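Glycosyl hydrolases family 31 family protein (Aspergillus niger, PDB 6DRU) catalyses the hydrolytic release of alpha-xylose from the non-reducing terminal glucose of xyloglucan oligosaccharides. Local coordinates at residues A[86-91]-A[114-119]; A[94-99]-A[120-125]; A[171-176]-A[468-473]; A[483-488]-A[513-518]. One frame throughout, in Å; residues are numbered along the deposited sequence.

How the contacts relate
Contacts 1 and 2 are one neighbourhood of the N-terminal beta domain, their centres about 7 Å apart; their segments alternate along the chain, and the salt bridge from Glu114 OE1 to Arg124 NH1 (2.7 Å) ties them together. Contacts 3 and 4, with centres about 11 Å apart, share adjoining barrel strands, 467-469 and 481-484, and both touch the bound xylose; Asn173 ND2 sits 2.9 Å from Asp487 OD2, probably as a hydrogen bond. The two pairs are well separated within one chain, contact 1 lying about 46 Å from contact 4 centre to centre. The assembly brings them together: Lys119 of contact 1 packs on Asn173 and Asp487 of the second subunit.

Contact 1 (A[86-91]-A[114-119]); sequences TGWGGT and EYAPLK. With MAN (alpha-D-mannopyranose), chain I.
A single indole N-H, that of Trp88, is divided between two consecutive backbone carbonyls, Pro117 O and Leu118 O. Trp88 opens a type II' beta turn ending at Thr91, in the loop between strands 81-85 and 98-102 of the four-stranded antiparallel sheet; the carbonyls belong to the loop that leaves strand 108-113 of the same sheet. Both bonds are weak: Trp88 NE1 to Leu118 O is 3.3 Å with an N-H...O angle of 149°, while Trp88 NE1 to Pro117 O is 3.4 Å and more bent at 132°. Each oxygen lies at the edge of the indole, close to its plane; Ala116 O also lies near that plane, beside CD1, as a contact and not a bond. Pro117 O has a further donor in Ser120 OG. Leu118 sets out away from the turn, but with CG anti to its own N (chi1 -169°) the branch CD1 doubles back to within 4.2 Å of Gly89 CA. Gly89 fills the first central position of the turn, which demands a positive phi. The second subunit closes over this surface: its Tyr406 meets Trp88 edge-to-face, and its Glu404 makes a salt bridge with Lys119. Ala116 also holds a mannose of a protein-attached glycan, its N donating to MAN O4 at 3.2 Å and its O accepting a weak bond from MAN O3 at 2.8 Å.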
# COMPACT_ATOMS: atom_id res chain seq x y z
N THR A 86 -35.26 -2.46 -0.57
CA THR A 86 -35.71 -3.31 0.52
C THR A 86 -34.65 -3.31 1.62
O THR A 86 -33.59 -2.69 1.49
CB THR A 86 -35.98 -4.74 0.04
OG1 THR A 86 -34.84 -5.24 -0.66
CG2 THR A 86 -37.20 -4.78 -0.87
N GLY A 87 -34.95 -4.00 2.71
CA GLY A 87 -34.01 -4.19 3.79
C GLY A 87 -33.17 -5.44 3.59
O GLY A 87 -33.17 -6.07 2.53
N TRP A 88 -32.43 -5.79 4.64
CA TRP A 88 -31.59 -6.98 4.65
C TRP A 88 -32.01 -7.88 5.80
O TRP A 88 -32.16 -7.42 6.93
CB TRP A 88 -30.11 -6.61 4.77
CG TRP A 88 -29.30 -7.61 5.52
CD1 TRP A 88 -28.97 -8.87 5.12
CD2 TRP A 88 -28.71 -7.44 6.82
NE1 TRP A 88 -28.21 -9.50 6.09
CE2 TRP A 88 -28.04 -8.63 7.14
CE3 TRP A 88 -28.69 -6.38 7.74
CZ2 TRP A 88 -27.36 -8.80 8.34
CZ3 TRP A 88 -28.01 -6.56 8.92
CH2 TRP A 88 -27.36 -7.76 9.22
N GLY A 89 -32.20 -9.16 5.50
CA GLY A 89 -32.82 -10.06 6.46
C GLY A 89 -34.32 -9.84 6.51
O GLY A 89 -34.96 -9.48 5.52
N GLY A 90 -34.89 -10.06 7.69
CA GLY A 90 -36.30 -9.80 7.86
C GLY A 90 -36.67 -8.35 8.05
O GLY A 90 -37.84 -8.04 8.30
N THR A 91 -35.71 -7.44 7.92
CA THR A 91 -35.96 -6.03 8.17
C THR A 91 -36.75 -5.40 7.02
O THR A 91 -36.71 -5.86 5.88
CB THR A 91 -34.65 -5.28 8.37
OG1 THR A 91 -33.72 -5.66 7.35
CG2 THR A 91 -34.06 -5.62 9.73
N GLU A 114 -29.31 -7.35 -5.06
CA GLU A 114 -28.01 -7.36 -4.41
C GLU A 114 -27.88 -8.60 -3.54
O GLU A 114 -28.75 -8.88 -2.71
CB GLU A 114 -27.81 -6.09 -3.57
CG GLU A 114 -28.03 -4.80 -4.35
CD GLU A 114 -27.61 -3.57 -3.58
OE1 GLU A 114 -28.00 -3.44 -2.40
OE2 GLU A 114 -26.89 -2.72 -4.16
N TYR A 115 -26.80 -9.36 -3.74
CA TYR A 115 -26.60 -10.61 -3.02
C TYR A 115 -26.42 -10.35 -1.53
O TYR A 115 -25.30 -10.08 -1.08
CB TYR A 115 -25.39 -11.35 -3.58
CG TYR A 115 -25.16 -12.71 -2.96
CD1 TYR A 115 -25.93 -13.80 -3.32
CD2 TYR A 115 -24.17 -12.89 -2.00
CE1 TYR A 115 -25.72 -15.05 -2.75
CE2 TYR A 115 -23.95 -14.13 -1.42
CZ TYR A 115 -24.73 -15.21 -1.80
OH TYR A 115 -24.52 -16.44 -1.23
N ALA A 116 -27.50 -10.42 -0.77
CA ALA A 116 -27.47 -10.18 0.67
C ALA A 116 -28.40 -11.15 1.39
O ALA A 116 -29.45 -10.75 1.91
CB ALA A 116 -27.84 -8.73 0.99
N PRO A 117 -28.04 -12.44 1.44
CA PRO A 117 -28.72 -13.34 2.38
C PRO A 117 -28.35 -12.99 3.81
O PRO A 117 -27.55 -12.08 4.04
CB PRO A 117 -28.20 -14.73 1.97
CG PRO A 117 -26.93 -14.47 1.27
CD PRO A 117 -27.08 -13.16 0.58
N LEU A 118 -28.93 -13.71 4.78
CA LEU A 118 -28.74 -13.35 6.19
C LEU A 118 -27.27 -13.30 6.55
O LEU A 118 -26.79 -12.31 7.12
CB LEU A 118 -29.49 -14.33 7.08
CG LEU A 118 -29.58 -13.92 8.55
CD1 LEU A 118 -30.40 -12.65 8.68
CD2 LEU A 118 -30.19 -15.04 9.39
N LYS A 119 -26.53 -14.35 6.23
CA LYS A 119 -25.10 -14.43 6.51
C LYS A 119 -24.35 -14.31 5.19
O LYS A 119 -24.28 -15.26 4.41
CB LYS A 119 -24.76 -15.73 7.23
CG LYS A 119 -25.65 -16.03 8.41
CD LYS A 119 -25.31 -15.14 9.59
CE LYS A 119 -26.50 -14.95 10.51
NZ LYS A 119 -26.13 -14.18 11.73
C1 MAN I . -33.33 -13.24 -1.33
C2 MAN I . -32.79 -12.08 -0.52
C3 MAN I . -31.63 -11.44 -1.27
C4 MAN I . -30.63 -12.49 -1.68
C5 MAN I . -31.34 -13.64 -2.37
C6 MAN I . -30.32 -14.71 -2.72
O2 MAN I . -32.35 -12.54 0.73
O3 MAN I . -31.00 -10.50 -0.44
O4 MAN I . -29.70 -11.92 -2.57
O5 MAN I . -32.31 -14.19 -1.51
O6 MAN I . -30.11 -15.53 -1.59

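Contact 2 (A[94-99]-A[120-125]); sequences GYRLSF and SLNPRY
Tyr95 O is clasped end-on by the guanidinium of Arg124, with NH2 at 3.0 Å and NH1 at 3.2 Å from that one oxygen, which lies in the guanidinium plane. The carbonyl belongs to a classic beta bulge, in which Tyr95 and Arg96 together face Thr86 in the segment that leads into strand 98-102. Arg96 runs past Arg124 in the opposite direction, their guanidinium planes 72° apart, and Arg96 NH1 lies over a face of the Arg124 group. Glu114 gathers the two charges, through a salt bridge to Arg124 and a long, weak ion pair to Arg96. The Arg96 guanidinium is itself sandwiched: Pro123 CG lies 3.4 Å above one face and Tyr95 CD1 covers the opposite one. A bend at chi2 (-82°) directs the group between them. Farther out, water 1 accepts from Arg96 NH2 at 3.1 Å and appears to donate to Asn122 OD1, while Asn122 ND2 donates to Ser417 O of the second subunit. Glu17 gives Arg124 another salt bridge. An Asx turn leads into strand 124-127: Asn122 OD1 accepts from Arg124 N at 3.0 Å, in its carbonyl plane and on a lone pair.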
# COMPACT_ATOMS: atom_id res chain seq x y z
N GLY A 94 -34.89 0.34 3.09
CA GLY A 94 -34.72 0.69 1.69
C GLY A 94 -33.30 1.04 1.29
O GLY A 94 -33.08 2.03 0.59
N TYR A 95 -32.33 0.23 1.71
CA TYR A 95 -30.93 0.42 1.33
C TYR A 95 -30.38 -0.72 0.49
O TYR A 95 -29.20 -0.71 0.15
CB TYR A 95 -30.06 0.60 2.59
CG TYR A 95 -30.25 -0.47 3.63
CD1 TYR A 95 -29.68 -1.73 3.48
CD2 TYR A 95 -31.00 -0.23 4.77
CE1 TYR A 95 -29.86 -2.72 4.43
CE2 TYR A 95 -31.18 -1.21 5.73
CZ TYR A 95 -30.61 -2.45 5.56
OH TYR A 95 -30.79 -3.43 6.51
N ARG A 96 -31.21 -1.71 0.14
CA ARG A 96 -30.82 -2.80 -0.74
C ARG A 96 -31.62 -2.71 -2.03
O ARG A 96 -32.80 -2.36 -2.01
CB ARG A 96 -31.05 -4.15 -0.07
CG ARG A 96 -30.10 -4.43 1.08
CD ARG A 96 -28.76 -4.95 0.58
NE ARG A 96 -27.74 -4.91 1.63
CZ ARG A 96 -26.85 -3.93 1.76
NH1 ARG A 96 -26.86 -2.91 0.91
NH2 ARG A 96 -25.96 -3.96 2.74
N LEU A 97 -30.98 -3.03 -3.15
CA LEU A 97 -31.58 -2.87 -4.47
C LEU A 97 -32.05 -4.21 -5.01
O LEU A 97 -31.41 -5.24 -4.81
CB LEU A 97 -30.60 -2.22 -5.44
CG LEU A 97 -29.92 -0.93 -4.99
CD1 LEU A 97 -29.10 -0.33 -6.12
CD2 LEU A 97 -30.95 0.07 -4.49
N SER A 98 -33.19 -4.18 -5.72
CA SER A 98 -33.72 -5.35 -6.41
C SER A 98 -34.42 -4.88 -7.67
O SER A 98 -35.06 -3.83 -7.68
CB SER A 98 -34.69 -6.14 -5.52
OG SER A 98 -35.81 -5.35 -5.15
N PHE A 99 -34.29 -5.66 -8.75
CA PHE A 99 -34.78 -5.27 -10.06
C PHE A 99 -35.72 -6.34 -10.61
O PHE A 99 -35.38 -7.52 -10.65
CB PHE A 99 -33.61 -5.05 -11.03
CG PHE A 99 -32.70 -3.93 -10.63
CD1 PHE A 99 -33.01 -2.62 -10.98
CD2 PHE A 99 -31.56 -4.17 -9.89
CE1 PHE A 99 -32.18 -1.58 -10.61
CE2 PHE A 99 -30.73 -3.13 -9.52
CZ PHE A 99 -31.03 -1.83 -9.88
N SER A 120 -23.79 -13.13 4.94
CA SER A 120 -23.04 -12.85 3.72
C SER A 120 -22.34 -11.51 3.88
O SER A 120 -22.73 -10.68 4.71
CB SER A 120 -23.95 -12.83 2.49
OG SER A 120 -24.83 -11.72 2.53
N LEU A 121 -21.31 -11.31 3.06
CA LEU A 121 -20.61 -10.03 3.07
C LEU A 121 -21.49 -8.95 2.44
O LEU A 121 -22.47 -9.23 1.75
CB LEU A 121 -19.28 -10.14 2.32
CG LEU A 121 -18.37 -11.29 2.76
CD1 LEU A 121 -17.37 -11.64 1.66
CD2 LEU A 121 -17.65 -10.94 4.06
N ASN A 122 -21.12 -7.71 2.70
CA ASN A 122 -21.92 -6.59 2.21
C ASN A 122 -21.91 -6.57 0.69
O ASN A 122 -20.83 -6.63 0.08
CB ASN A 122 -21.38 -5.27 2.76
CG ASN A 122 -22.40 -4.15 2.66
OD1 ASN A 122 -22.64 -3.61 1.58
ND2 ASN A 122 -23.00 -3.79 3.79
N PRO A 123 -23.07 -6.51 0.04
CA PRO A 123 -23.09 -6.52 -1.44
C PRO A 123 -22.44 -5.31 -2.08
O PRO A 123 -22.21 -5.32 -3.29
CB PRO A 123 -24.59 -6.58 -1.76
CG PRO A 123 -25.27 -6.02 -0.56
CD PRO A 123 -24.42 -6.43 0.62
N ARG A 124 -22.13 -4.26 -1.31
CA ARG A 124 -21.37 -3.11 -1.79
C ARG A 124 -20.18 -2.96 -0.84
O ARG A 124 -20.24 -2.20 0.13
CB ARG A 124 -22.23 -1.84 -1.83
CG ARG A 124 -23.47 -1.97 -2.71
CD ARG A 124 -24.16 -0.63 -2.90
NE ARG A 124 -24.71 -0.10 -1.66
CZ ARG A 124 -25.96 -0.29 -1.25
NH1 ARG A 124 -26.79 -1.02 -1.99
NH2 ARG A 124 -26.37 0.23 -0.11
N TYR A 125 -19.10 -3.69 -1.12
CA TYR A 125 -17.95 -3.78 -0.24
C TYR A 125 -16.87 -2.81 -0.69
O TYR A 125 -16.49 -2.80 -1.87
CB TYR A 125 -17.40 -5.21 -0.21
CG TYR A 125 -16.46 -5.48 0.93
CD1 TYR A 125 -15.09 -5.26 0.80
CD2 TYR A 125 -16.93 -5.97 2.15
CE1 TYR A 125 -14.22 -5.51 1.85
CE2 TYR A 125 -16.07 -6.22 3.20
CZ TYR A 125 -14.72 -5.99 3.05
OH TYR A 125 -13.85 -6.25 4.09
O HOH W 1 -24.21 -1.49 1.94

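Contact 3 (A[171-176]-A[468-473]); sequences NFNSYI and LSRSGY. With XYS (alpha-D-xylopyranose), chain N.
Water 3, beside the stacked pair of Asn173 and Arg470, is held by three protein atoms: it accepts from Arg470 NE at 2.9 Å and Ser174 N at 3.2 Å, and appears to donate to Arg470 O. The Asn173 amide lies over one face of the Arg470 guanidinium with the planes 22° apart, ND2 being offset toward the rim. Both groups being donors there, their polar ends serve others: Asn173 ND2 donates to Glu404, and Arg470 NH2 forms a salt bridge with Asp398. A bend at chi3 (64°) turns the guanidinium edge toward the bound xylose, where Arg470 NH1 donates to XYS O2 at 3.2 Å. Asn173 thus stacks on the sugar-binding arginine while its OD1 takes the backbone N-H of Asp487, the probable proton donor. Farther along, Ile176 lays CD1 3.6 Å from Ser471 CA, and water 2 links Asn171 ND2 to Gly472 O, at 2.7 Å from each. Residues 172-175 form a type II beta turn just before strand 176-183, and the loop from Arg470 to Tyr473 follows barrel strand 467-469; strand 481-484 touches Ile176 and Arg470, while helix 439-455 packs against Asn171 and Ser471.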
# COMPACT_ATOMS: atom_id res chain seq x y z
N ASN A 171 -6.08 -7.08 -20.07
CA ASN A 171 -6.00 -7.33 -21.50
C ASN A 171 -4.68 -7.98 -21.89
O ASN A 171 -3.62 -7.64 -21.35
CB ASN A 171 -6.17 -6.02 -22.28
CG ASN A 171 -7.55 -5.41 -22.10
OD1 ASN A 171 -8.44 -6.03 -21.52
ND2 ASN A 171 -7.73 -4.20 -22.60
N PHE A 172 -4.75 -8.92 -22.83
CA PHE A 172 -3.57 -9.45 -23.50
C PHE A 172 -4.03 -10.07 -24.82
O PHE A 172 -5.22 -10.08 -25.15
CB PHE A 172 -2.80 -10.45 -22.62
CG PHE A 172 -3.63 -11.60 -22.12
CD1 PHE A 172 -3.83 -12.73 -22.90
CD2 PHE A 172 -4.16 -11.57 -20.84
CE1 PHE A 172 -4.57 -13.79 -22.42
CE2 PHE A 172 -4.90 -12.63 -20.35
CZ PHE A 172 -5.11 -13.74 -21.15
N ASN A 173 -3.05 -10.58 -25.58
CA ASN A 173 -3.28 -11.07 -26.94
C ASN A 173 -4.44 -12.07 -26.99
O ASN A 173 -4.41 -13.11 -26.32
CB ASN A 173 -2.00 -11.72 -27.47
CG ASN A 173 -1.98 -11.84 -28.98
OD1 ASN A 173 -3.01 -12.05 -29.61
ND2 ASN A 173 -0.80 -11.70 -29.57
N SER A 174 -5.46 -11.72 -27.78
CA SER A 174 -6.67 -12.52 -28.06
C SER A 174 -7.67 -12.52 -26.91
O SER A 174 -8.65 -13.27 -26.97
CB SER A 174 -6.34 -13.97 -28.42
OG SER A 174 -6.11 -14.74 -27.24
N TYR A 175 -7.47 -11.70 -25.88
CA TYR A 175 -8.29 -11.72 -24.67
C TYR A 175 -8.72 -10.29 -24.37
O TYR A 175 -7.93 -9.50 -23.85
CB TYR A 175 -7.51 -12.34 -23.52
CG TYR A 175 -8.29 -12.55 -22.24
CD1 TYR A 175 -9.17 -13.62 -22.11
CD2 TYR A 175 -8.13 -11.70 -21.15
CE1 TYR A 175 -9.88 -13.83 -20.94
CE2 TYR A 175 -8.84 -11.90 -19.98
CZ TYR A 175 -9.71 -12.97 -19.88
OH TYR A 175 -10.40 -13.16 -18.71
N ILE A 176 -9.97 -9.96 -24.69
CA ILE A 176 -10.50 -8.62 -24.46
C ILE A 176 -11.67 -8.69 -23.49
O ILE A 176 -12.83 -8.65 -23.92
CB ILE A 176 -10.94 -7.96 -25.78
CG1 ILE A 176 -9.90 -8.21 -26.88
CG2 ILE A 176 -11.15 -6.47 -25.59
CD1 ILE A 176 -10.41 -7.91 -28.27
N LEU A 468 -7.80 -1.45 -37.98
CA LEU A 468 -7.78 -2.85 -37.55
C LEU A 468 -7.16 -2.90 -36.17
O LEU A 468 -5.96 -2.65 -36.01
CB LEU A 468 -7.02 -3.71 -38.55
CG LEU A 468 -6.89 -5.21 -38.27
CD1 LEU A 468 -8.26 -5.86 -38.15
CD2 LEU A 468 -6.08 -5.88 -39.36
N SER A 469 -7.97 -3.23 -35.16
CA SER A 469 -7.54 -3.25 -33.77
C SER A 469 -7.67 -4.66 -33.21
O SER A 469 -8.53 -5.44 -33.62
CB SER A 469 -8.37 -2.27 -32.93
OG SER A 469 -8.18 -2.50 -31.54
N ARG A 470 -6.80 -4.97 -32.25
CA ARG A 470 -6.80 -6.27 -31.58
C ARG A 470 -7.42 -6.22 -30.19
O ARG A 470 -7.46 -7.24 -29.51
CB ARG A 470 -5.37 -6.81 -31.48
CG ARG A 470 -5.26 -8.32 -31.51
CD ARG A 470 -3.81 -8.76 -31.44
NE ARG A 470 -3.19 -8.38 -30.18
CZ ARG A 470 -1.89 -8.46 -29.93
NH1 ARG A 470 -1.06 -8.90 -30.88
NH2 ARG A 470 -1.40 -8.10 -28.75
N SER A 471 -7.88 -5.05 -29.75
CA SER A 471 -8.45 -4.90 -28.42
C SER A 471 -9.45 -3.75 -28.43
O SER A 471 -9.60 -3.04 -29.43
CB SER A 471 -7.35 -4.68 -27.38
OG SER A 471 -7.86 -4.80 -26.06
N GLY A 472 -10.12 -3.58 -27.30
CA GLY A 472 -11.13 -2.54 -27.19
C GLY A 472 -11.79 -2.62 -25.84
O GLY A 472 -11.24 -3.21 -24.91
N TYR A 473 -12.98 -2.04 -25.74
CA TYR A 473 -13.69 -2.07 -24.47
C TYR A 473 -15.16 -1.73 -24.71
O TYR A 473 -15.68 -1.93 -25.82
CB TYR A 473 -13.03 -1.13 -23.45
CG TYR A 473 -13.31 -1.50 -22.01
CD1 TYR A 473 -13.08 -2.78 -21.55
CD2 TYR A 473 -13.82 -0.56 -21.12
CE1 TYR A 473 -13.34 -3.13 -20.24
CE2 TYR A 473 -14.08 -0.89 -19.81
CZ TYR A 473 -13.84 -2.18 -19.37
OH TYR A 473 -14.10 -2.53 -18.07
C1 XYS N . 1.20 -9.39 -33.80
C2 XYS N . -0.10 -9.41 -34.57
C3 XYS N . 0.14 -10.06 -35.92
C4 XYS N . 1.28 -9.36 -36.62
C5 XYS N . 2.48 -9.30 -35.70
O1 XYS N . 1.68 -10.70 -33.64
O2 XYS N . -1.06 -10.14 -33.85
O3 XYS N . -1.03 -9.96 -36.70
O4 XYS N . 1.62 -10.08 -37.79
O5 XYS N . 2.15 -8.62 -34.51
O HOH W 2 -10.01 -2.80 -22.51
O HOH W 3 -5.23 -8.58 -28.19
O HOH W 4 -7.20 -7.07 -25.19

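Contact 4 (A[483-488]-A[513-518]); sequences IWSGDT and WTVDAG. With XYS (alpha-D-xylopyranose), chain N.
The Trp484 ring and the Asp516 carboxylate have nearly parallel planes, 16° apart, but the side chains cross obliquely, with Asp516 OD2 3.3 Å from Trp484 CD1. Trp484 ends strand 481-484 and Asp516 lies just beyond strand 513-514, its parallel neighbour in the TIM barrel, the two strands being joined through helix 492-508 in a beta-alpha-beta crossover. The pairing is short: Thr514 N donates to Ile483 O at 3.0 Å, and Ser485 N makes a weak bond to Thr514 O. Arg555 meets both side chains, by a salt bridge to Asp516 OD2 and a cation-pi contact with Trp484. On the sheet face of Ile483 and Trp513, the Trp513 ring brings CZ2 to 4.1 Å from Ser485 CB. Ser485 OG, set between its N and carbonyl carbon (chi1 59°), touches Val515 CG1 and also bonds to Gln498 of the helix. Water 6 donates to that hydroxyl and accepts from Asp516 N. Toward the active site Trp484 turns its ring edge to XYS O2, and Asp487, the probable proton donor, takes a bond from XYS O1 on OD2 at 3.0 Å. Water 5 joins three of these side chains: it accepts from Trp484 NE1 at 3.1 Å and donates to Asp487 OD1 at 2.7 Å and to Asp516 OD1 at 2.8 Å.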
# COMPACT_ATOMS: atom_id res chain seq x y z
N ILE A 483 -12.41 -5.49 -34.97
CA ILE A 483 -11.64 -6.29 -34.03
C ILE A 483 -11.33 -7.63 -34.68
O ILE A 483 -12.18 -8.20 -35.38
CB ILE A 483 -12.41 -6.48 -32.71
CG1 ILE A 483 -12.82 -5.13 -32.11
CG2 ILE A 483 -11.59 -7.27 -31.71
CD1 ILE A 483 -11.66 -4.28 -31.69
N TRP A 484 -10.12 -8.15 -34.45
CA TRP A 484 -9.77 -9.48 -34.91
C TRP A 484 -9.21 -10.28 -33.74
O TRP A 484 -8.69 -9.72 -32.78
CB TRP A 484 -8.78 -9.44 -36.10
CG TRP A 484 -7.33 -9.62 -35.78
CD1 TRP A 484 -6.62 -10.78 -35.82
CD2 TRP A 484 -6.39 -8.59 -35.42
NE1 TRP A 484 -5.31 -10.56 -35.49
CE2 TRP A 484 -5.14 -9.22 -35.24
CE3 TRP A 484 -6.49 -7.21 -35.22
CZ2 TRP A 484 -4.00 -8.52 -34.87
CZ3 TRP A 484 -5.35 -6.51 -34.86
CH2 TRP A 484 -4.12 -7.17 -34.68
N SER A 485 -9.34 -11.60 -33.83
CA SER A 485 -9.17 -12.48 -32.68
C SER A 485 -7.72 -12.66 -32.24
O SER A 485 -7.48 -13.43 -31.31
CB SER A 485 -9.78 -13.85 -32.99
OG SER A 485 -9.18 -14.43 -34.13
N GLY A 486 -6.76 -11.99 -32.87
CA GLY A 486 -5.39 -12.05 -32.39
C GLY A 486 -4.62 -13.27 -32.88
O GLY A 486 -5.00 -13.94 -33.85
N ASP A 487 -3.53 -13.55 -32.18
CA ASP A 487 -2.59 -14.59 -32.59
C ASP A 487 -3.14 -15.97 -32.24
O ASP A 487 -3.31 -16.30 -31.06
CB ASP A 487 -1.24 -14.37 -31.92
CG ASP A 487 -0.54 -13.12 -32.42
OD1 ASP A 487 -1.06 -12.49 -33.37
OD2 ASP A 487 0.52 -12.77 -31.87
N THR A 488 -3.40 -16.77 -33.27
CA THR A 488 -3.93 -18.12 -33.11
C THR A 488 -3.00 -19.11 -33.79
O THR A 488 -2.24 -18.76 -34.69
CB THR A 488 -5.34 -18.23 -33.69
OG1 THR A 488 -5.40 -17.54 -34.95
CG2 THR A 488 -6.36 -17.62 -32.74
N TRP A 513 -16.15 -7.81 -36.56
CA TRP A 513 -15.28 -8.84 -36.02
C TRP A 513 -14.80 -9.74 -37.15
O TRP A 513 -15.52 -9.97 -38.12
CB TRP A 513 -15.99 -9.66 -34.94
CG TRP A 513 -15.14 -10.71 -34.31
CD1 TRP A 513 -14.31 -10.56 -33.24
CD2 TRP A 513 -15.03 -12.08 -34.71
NE1 TRP A 513 -13.69 -11.75 -32.94
CE2 TRP A 513 -14.12 -12.70 -33.83
CE3 TRP A 513 -15.62 -12.84 -35.72
CZ2 TRP A 513 -13.79 -14.05 -33.94
CZ3 TRP A 513 -15.29 -14.17 -35.83
CH2 TRP A 513 -14.38 -14.76 -34.94
N THR A 514 -13.59 -10.26 -37.01
CA THR A 514 -12.98 -11.10 -38.04
C THR A 514 -11.85 -11.92 -37.42
O THR A 514 -11.58 -11.82 -36.22
CB THR A 514 -12.50 -10.24 -39.21
OG1 THR A 514 -11.63 -11.01 -40.05
CG2 THR A 514 -11.79 -8.99 -38.69
N VAL A 515 -11.20 -12.73 -38.25
CA VAL A 515 -10.12 -13.62 -37.83
C VAL A 515 -8.99 -13.54 -38.85
O VAL A 515 -9.08 -12.84 -39.86
CB VAL A 515 -10.59 -15.09 -37.69
CG1 VAL A 515 -11.43 -15.28 -36.45
CG2 VAL A 515 -11.33 -15.53 -38.94
N ASP A 516 -7.92 -14.28 -38.57
CA ASP A 516 -6.86 -14.53 -39.54
C ASP A 516 -7.17 -15.83 -40.26
O ASP A 516 -7.15 -16.90 -39.65
CB ASP A 516 -5.49 -14.60 -38.85
CG ASP A 516 -5.00 -13.25 -38.39
OD1 ASP A 516 -3.92 -13.20 -37.77
OD2 ASP A 516 -5.72 -12.25 -38.60
N ALA A 517 -7.47 -15.74 -41.56
CA ALA A 517 -7.78 -16.93 -42.34
C ALA A 517 -6.59 -17.88 -42.37
O ALA A 517 -5.54 -17.56 -42.94
CB ALA A 517 -8.20 -16.54 -43.76
N GLY A 518 -6.75 -19.05 -41.76
CA GLY A 518 -5.70 -20.04 -41.70
C GLY A 518 -4.90 -20.05 -40.42
O GLY A 518 -3.94 -20.83 -40.32
C1 XYS N . 1.20 -9.39 -33.80
C2 XYS N . -0.10 -9.41 -34.57
C3 XYS N . 0.14 -10.06 -35.92
C4 XYS N . 1.28 -9.36 -36.62
C5 XYS N . 2.48 -9.30 -35.70
O1 XYS N . 1.68 -10.70 -33.64
O2 XYS N . -1.06 -10.14 -33.85
O3 XYS N . -1.03 -9.96 -36.70
O4 XYS N . 1.62 -10.08 -37.79
O5 XYS N . 2.15 -8.62 -34.51
O HOH W 5 -2.62 -12.04 -35.55
O HOH W 6 -7.35 -14.64 -36.05